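Local atomic coordinates of putative trimethylamine methyltransferase (Rhizobium meliloti, PDB entry 4YYC), a protein that probably transfers methyl groups and belongs to the trimethylamine methyltransferase family. Residues A[38-50]-A[414-426]. Sequence-based numbering, arbitrary orientation.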
loop_
_atom_site.group_PDB
_atom_site.type_symbol
_atom_site.label_atom_id
_atom_site.label_comp_id
_atom_site.label_asym_id
_atom_site.label_seq_id
_atom_site.Cartn_x
_atom_site.Cartn_y
_atom_site.Cartn_z
ATOM N N GLY A 38 2.266 19.392 -15.208
ATOM C CA GLY A 38 1.776 20.646 -14.641
ATOM C C GLY A 38 2.835 21.325 -13.776
ATOM O O GLY A 38 3.984 20.836 -13.668
ATOM N N PRO A 39 2.458 22.429 -13.121
ATOM C CA PRO A 39 3.368 23.082 -12.187
ATOM C C PRO A 39 3.691 22.190 -10.992
ATOM O O PRO A 39 2.923 21.299 -10.653
ATOM C CB PRO A 39 2.603 24.314 -11.714
ATOM C CG PRO A 39 1.167 23.968 -11.925
ATOM C CD PRO A 39 1.102 23.031 -13.097
ATOM N N SER A 40 4.862 22.406 -10.410
ATOM C CA SER A 40 5.235 21.664 -9.235
ATOM C C SER A 40 4.362 22.087 -8.041
ATOM O O SER A 40 4.052 23.266 -7.896
ATOM C CB SER A 40 6.725 21.861 -8.943
ATOM O OG SER A 40 7.463 20.960 -9.772
ATOM N N LEU A 41 4.016 21.120 -7.201
ATOM C CA LEU A 41 3.266 21.318 -5.966
ATOM C C LEU A 41 4.230 21.498 -4.793
ATOM O O LEU A 41 5.311 20.943 -4.766
ATOM C CB LEU A 41 2.371 20.105 -5.697
ATOM C CG LEU A 41 1.363 19.774 -6.778
ATOM C CD1 LEU A 41 0.505 18.594 -6.332
ATOM C CD2 LEU A 41 0.517 20.989 -7.090
ATOM N N PRO A 42 3.833 22.275 -3.779
ATOM C CA PRO A 42 4.676 22.391 -2.596
ATOM C C PRO A 42 4.593 21.141 -1.743
ATOM O O PRO A 42 3.812 20.221 -2.030
ATOM C CB PRO A 42 4.074 23.572 -1.855
ATOM C CG PRO A 42 2.675 23.503 -2.224
ATOM C CD PRO A 42 2.595 23.031 -3.647
ATOM N N TYR A 43 5.448 21.079 -0.744
ATOM C CA TYR A 43 5.492 19.966 0.183
ATOM C C TYR A 43 4.102 19.602 0.701
ATOM O O TYR A 43 3.251 20.456 0.878
ATOM C CB TYR A 43 6.461 20.239 1.340
ATOM C CG TYR A 43 6.063 21.315 2.283
ATOM C CD1 TYR A 43 6.376 22.643 2.030
ATOM C CD2 TYR A 43 5.322 21.033 3.432
ATOM C CE1 TYR A 43 5.994 23.630 2.903
ATOM C CE2 TYR A 43 4.931 22.026 4.300
ATOM C CZ TYR A 43 5.276 23.316 4.027
ATOM O OH TYR A 43 4.895 24.334 4.885
ATOM N N ILE A 44 3.920 18.320 0.955
ATOM C CA ILE A 44 2.661 17.820 1.500
ATOM C C ILE A 44 2.475 18.287 2.952
ATOM O O ILE A 44 3.394 18.177 3.764
ATOM C CB ILE A 44 2.659 16.269 1.500
ATOM C CG1 ILE A 44 2.612 15.747 0.048
ATOM C CG2 ILE A 44 1.521 15.749 2.329
ATOM C CD1 ILE A 44 3.024 14.328 -0.072
ATOM N N GLN A 45 1.264 18.761 3.262
ATOM C CA GLN A 45 0.860 18.993 4.644
ATOM C C GLN A 45 -0.218 17.960 4.925
ATOM O O GLN A 45 -1.341 18.095 4.440
ATOM C CB GLN A 45 0.306 20.399 4.852
ATOM C CG GLN A 45 1.381 21.423 4.696
ATOM C CD GLN A 45 0.889 22.830 4.890
ATOM O OE1 GLN A 45 0.119 23.120 5.826
ATOM N NE2 GLN A 45 1.357 23.736 4.045
ATOM N N ARG A 46 0.116 16.930 5.698
ATOM C CA ARG A 46 -0.830 15.842 5.961
ATOM C C ARG A 46 -1.991 16.257 6.817
ATOM O O ARG A 46 -1.781 16.886 7.858
ATOM C CB ARG A 46 -0.123 14.637 6.633
ATOM C CG ARG A 46 0.708 13.796 5.679
ATOM C CD ARG A 46 1.519 12.745 6.414
ATOM N NE ARG A 46 2.766 13.326 6.944
ATOM C CZ ARG A 46 3.025 13.638 8.218
ATOM N NH1 ARG A 46 4.190 14.168 8.495
ATOM N NH2 ARG A 46 2.154 13.430 9.205
ATOM N N ARG A 47 -3.207 15.959 6.343
ATOM C CA ARG A 47 -4.440 16.189 7.101
ATOM C C ARG A 47 -4.923 14.870 7.677
ATOM O O ARG A 47 -5.811 14.850 8.524
ATOM C CB ARG A 47 -5.532 16.793 6.217
ATOM C CG ARG A 47 -5.150 18.049 5.452
ATOM C CD ARG A 47 -4.614 19.130 6.351
ATOM N NE ARG A 47 -4.413 20.365 5.604
ATOM C CZ ARG A 47 -3.506 21.279 5.914
ATOM N NH1 ARG A 47 -3.391 22.365 5.172
ATOM N NH2 ARG A 47 -2.714 21.099 6.961
ATOM N N ILE A 48 -4.353 13.773 7.207
ATOM C CA ILE A 48 -4.664 12.442 7.654
ATOM C C ILE A 48 -3.795 12.097 8.866
ATOM O O ILE A 48 -2.778 12.765 9.128
ATOM C CB ILE A 48 -4.474 11.390 6.523
ATOM C CG1 ILE A 48 -3.059 11.419 5.964
ATOM C CG2 ILE A 48 -5.451 11.672 5.390
ATOM C CD1 ILE A 48 -2.828 10.264 4.984
ATOM N N ARG A 49 -4.212 11.065 9.604
ATOM C CA ARG A 49 -3.594 10.562 10.834
ATOM C C ARG A 49 -2.401 9.678 10.577
ATOM O O ARG A 49 -2.308 9.060 9.488
ATOM C CB ARG A 49 -4.598 9.674 11.606
ATOM C CG ARG A 49 -5.759 10.425 12.160
ATOM C CD ARG A 49 -6.722 9.477 12.819
ATOM N NE ARG A 49 -8.048 10.012 12.633
ATOM C CZ ARG A 49 -9.087 9.686 13.368
ATOM N NH1 ARG A 49 -8.944 8.825 14.363
ATOM N NH2 ARG A 49 -10.257 10.231 13.108
ATOM N N GLU A 50 -1.508 9.577 11.566
ATOM C CA GLU A 50 -0.397 8.614 11.529
ATOM C C GLU A 50 -0.870 7.232 11.987
ATOM O O GLU A 50 -1.633 7.106 12.952
ATOM C CB GLU A 50 0.776 9.067 12.406
ATOM C CG GLU A 50 1.217 10.504 12.109
ATOM C CD GLU A 50 0.552 11.554 13.020
ATOM O OE1 GLU A 50 -0.610 11.379 13.497
ATOM O OE2 GLU A 50 1.217 12.582 13.272
ATOM N N LEU A 414 3.684 9.176 -6.391
ATOM C CA LEU A 414 3.863 10.261 -5.429
ATOM C C LEU A 414 2.743 11.282 -5.531
ATOM O O LEU A 414 2.340 11.856 -4.511
ATOM C CB LEU A 414 5.232 10.934 -5.570
ATOM C CG LEU A 414 6.457 10.027 -5.417
ATOM C CD1 LEU A 414 7.686 10.891 -5.645
ATOM C CD2 LEU A 414 6.506 9.328 -4.065
ATOM N N GLY A 415 2.295 11.593 -6.754
ATOM C CA GLY A 415 1.151 12.513 -6.908
ATOM C C GLY A 415 -0.112 11.970 -6.233
ATOM O O GLY A 415 -0.885 12.748 -5.642
HETATM N N MSE A 416 -0.282 10.649 -6.267
HETATM C CA MSE A 416 -1.452 10.022 -5.620
HETATM C C MSE A 416 -1.306 10.171 -4.128
HETATM O O MSE A 416 -2.273 10.483 -3.442
HETATM C CB MSE A 416 -1.565 8.564 -6.013
HETATM C CG MSE A 416 -2.021 8.545 -7.445
HETATM SE SE MSE A 416 -2.215 6.623 -7.902
HETATM C CE MSE A 416 -1.810 6.962 -9.835
HETATM N N MSE A 417 -0.114 9.979 -3.607
HETATM C CA MSE A 417 0.116 10.124 -2.175
HETATM C C MSE A 417 -0.116 11.562 -1.716
HETATM O O MSE A 417 -0.714 11.813 -0.672
HETATM C CB MSE A 417 1.534 9.724 -1.753
HETATM C CG MSE A 417 1.902 8.286 -2.085
HETATM SE SE MSE A 417 0.779 6.914 -1.222
HETATM C CE MSE A 417 0.847 5.453 -2.593
ATOM N N GLN A 418 0.289 12.534 -2.530
ATOM C CA GLN A 418 0.068 13.936 -2.232
ATOM C C GLN A 418 -1.429 14.233 -2.123
ATOM O O GLN A 418 -1.860 14.932 -1.206
ATOM C CB GLN A 418 0.730 14.800 -3.330
ATOM C CG GLN A 418 0.520 16.276 -3.161
ATOM C CD GLN A 418 1.771 17.122 -3.067
ATOM O OE1 GLN A 418 2.802 16.807 -3.676
ATOM N NE2 GLN A 418 1.652 18.260 -2.402
ATOM N N LYS A 419 -2.199 13.690 -3.036
ATOM C CA LYS A 419 -3.650 13.917 -2.995
ATOM C C LYS A 419 -4.290 13.185 -1.804
ATOM O O LYS A 419 -5.140 13.763 -1.110
ATOM C CB LYS A 419 -4.259 13.492 -4.326
ATOM C CG LYS A 419 -5.767 13.628 -4.400
ATOM C CD LYS A 419 -6.201 15.110 -4.269
ATOM C CE LYS A 419 -7.721 15.231 -4.360
ATOM N NZ LYS A 419 -8.207 14.619 -5.634
HETATM N N MSE A 420 -3.884 11.935 -1.557
HETATM C CA MSE A 420 -4.386 11.133 -0.422
HETATM C C MSE A 420 -4.215 11.860 0.878
HETATM O O MSE A 420 -5.081 11.845 1.761
HETATM C CB MSE A 420 -3.640 9.788 -0.366
HETATM C CG MSE A 420 -3.992 8.881 0.815
HETATM SE SE MSE A 420 -5.689 8.027 0.307
HETATM C CE MSE A 420 -4.737 6.895 -0.998
ATOM N N ALA A 421 -3.063 12.489 1.038
ATOM C CA ALA A 421 -2.698 13.179 2.281
ATOM C C ALA A 421 -3.638 14.287 2.657
ATOM O O ALA A 421 -3.671 14.653 3.831
ATOM C CB ALA A 421 -1.297 13.730 2.135
ATOM N N GLU A 422 -4.402 14.808 1.700
ATOM C CA GLU A 422 -5.384 15.887 1.983
ATOM C C GLU A 422 -6.586 15.354 2.734
ATOM O O GLU A 422 -7.353 16.142 3.299
ATOM C CB GLU A 422 -5.869 16.552 0.710
ATOM C CG GLU A 422 -4.783 17.210 -0.122
ATOM C CD GLU A 422 -5.345 17.791 -1.419
ATOM O OE1 GLU A 422 -6.564 17.674 -1.669
ATOM O OE2 GLU A 422 -4.565 18.355 -2.202
ATOM N N GLY A 423 -6.788 14.044 2.711
ATOM C CA GLY A 423 -7.896 13.412 3.456
ATOM C C GLY A 423 -9.251 13.731 2.839
ATOM O O GLY A 423 -9.347 14.053 1.646
ATOM N N VAL A 424 -10.288 13.664 3.659
ATOM C CA VAL A 424 -11.677 13.732 3.152
ATOM C C VAL A 424 -12.229 15.131 3.295
ATOM O O VAL A 424 -12.258 15.669 4.413
ATOM C CB VAL A 424 -12.595 12.769 3.904
ATOM C CG1 VAL A 424 -14.040 12.850 3.367
ATOM C CG2 VAL A 424 -12.075 11.358 3.779
ATOM N N ASP A 425 -12.696 15.694 2.188
ATOM C CA ASP A 425 -13.353 16.997 2.190
ATOM C C ASP A 425 -14.776 16.848 2.717
ATOM O O ASP A 425 -15.545 16.038 2.210
ATOM C CB ASP A 425 -13.410 17.508 0.746
ATOM C CG ASP A 425 -13.847 18.972 0.619
ATOM O OD1 ASP A 425 -14.304 19.605 1.593
ATOM O OD2 ASP A 425 -13.706 19.501 -0.512
ATOM N N LEU A 426 -15.123 17.650 3.707
ATOM C CA LEU A 426 -16.458 17.566 4.288
ATOM C C LEU A 426 -17.219 18.888 4.143
ATOM O O LEU A 426 -18.186 19.119 4.880
ATOM C CB LEU A 426 -16.356 17.115 5.745
ATOM C CG LEU A 426 -15.884 15.661 5.921
ATOM C CD1 LEU A 426 -15.620 15.403 7.386
ATOM C CD2 LEU A 426 -16.867 14.642 5.403
#
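The amide of Q418 reaches out from the helix to P42, where NE2 donates to the carbonyl O at 2.9 Å, nearly straight at 171° and with the acceptor in the amide plane. Its other end is held too: OE1 takes hydrogen bonds from S173 and H175, so the amide's flip is fixed. CG stands anti to the backbone N (chi1 178°), and a bend at chi2 then carries the amide to the 38-50 chain. Further along, the backbone N of R47 gives a hydrogen bond of 2.9 Å to A421 O, within the type I beta turn from M420 to G423.

Between these two bonds sits I44: its CG1 lies 3.5 Å from Q418 CD, its CD1 rests against the Q418 CA, and its CG2 presses tightly on A421 CB at 3.5 Å. L41 CD1 packs against Q418 CG and CD, the two side chains crossing obliquely. Beyond R47, I48 CG2 comes to 3.6 Å from G423 CA; a side chain on G423, whose phi is positive, would crowd that methyl. With an alanine in place of Q418, P42 O would probably lose its donor, S173 and H175 their acceptor, and I44 CG1 the amide it packs on. Two polar bonds around an apolar centre thus fasten the N-terminal segment, whose strand 44-45 edges a small sheet beside strand 134-137, to the C-terminal end of helix 404-420.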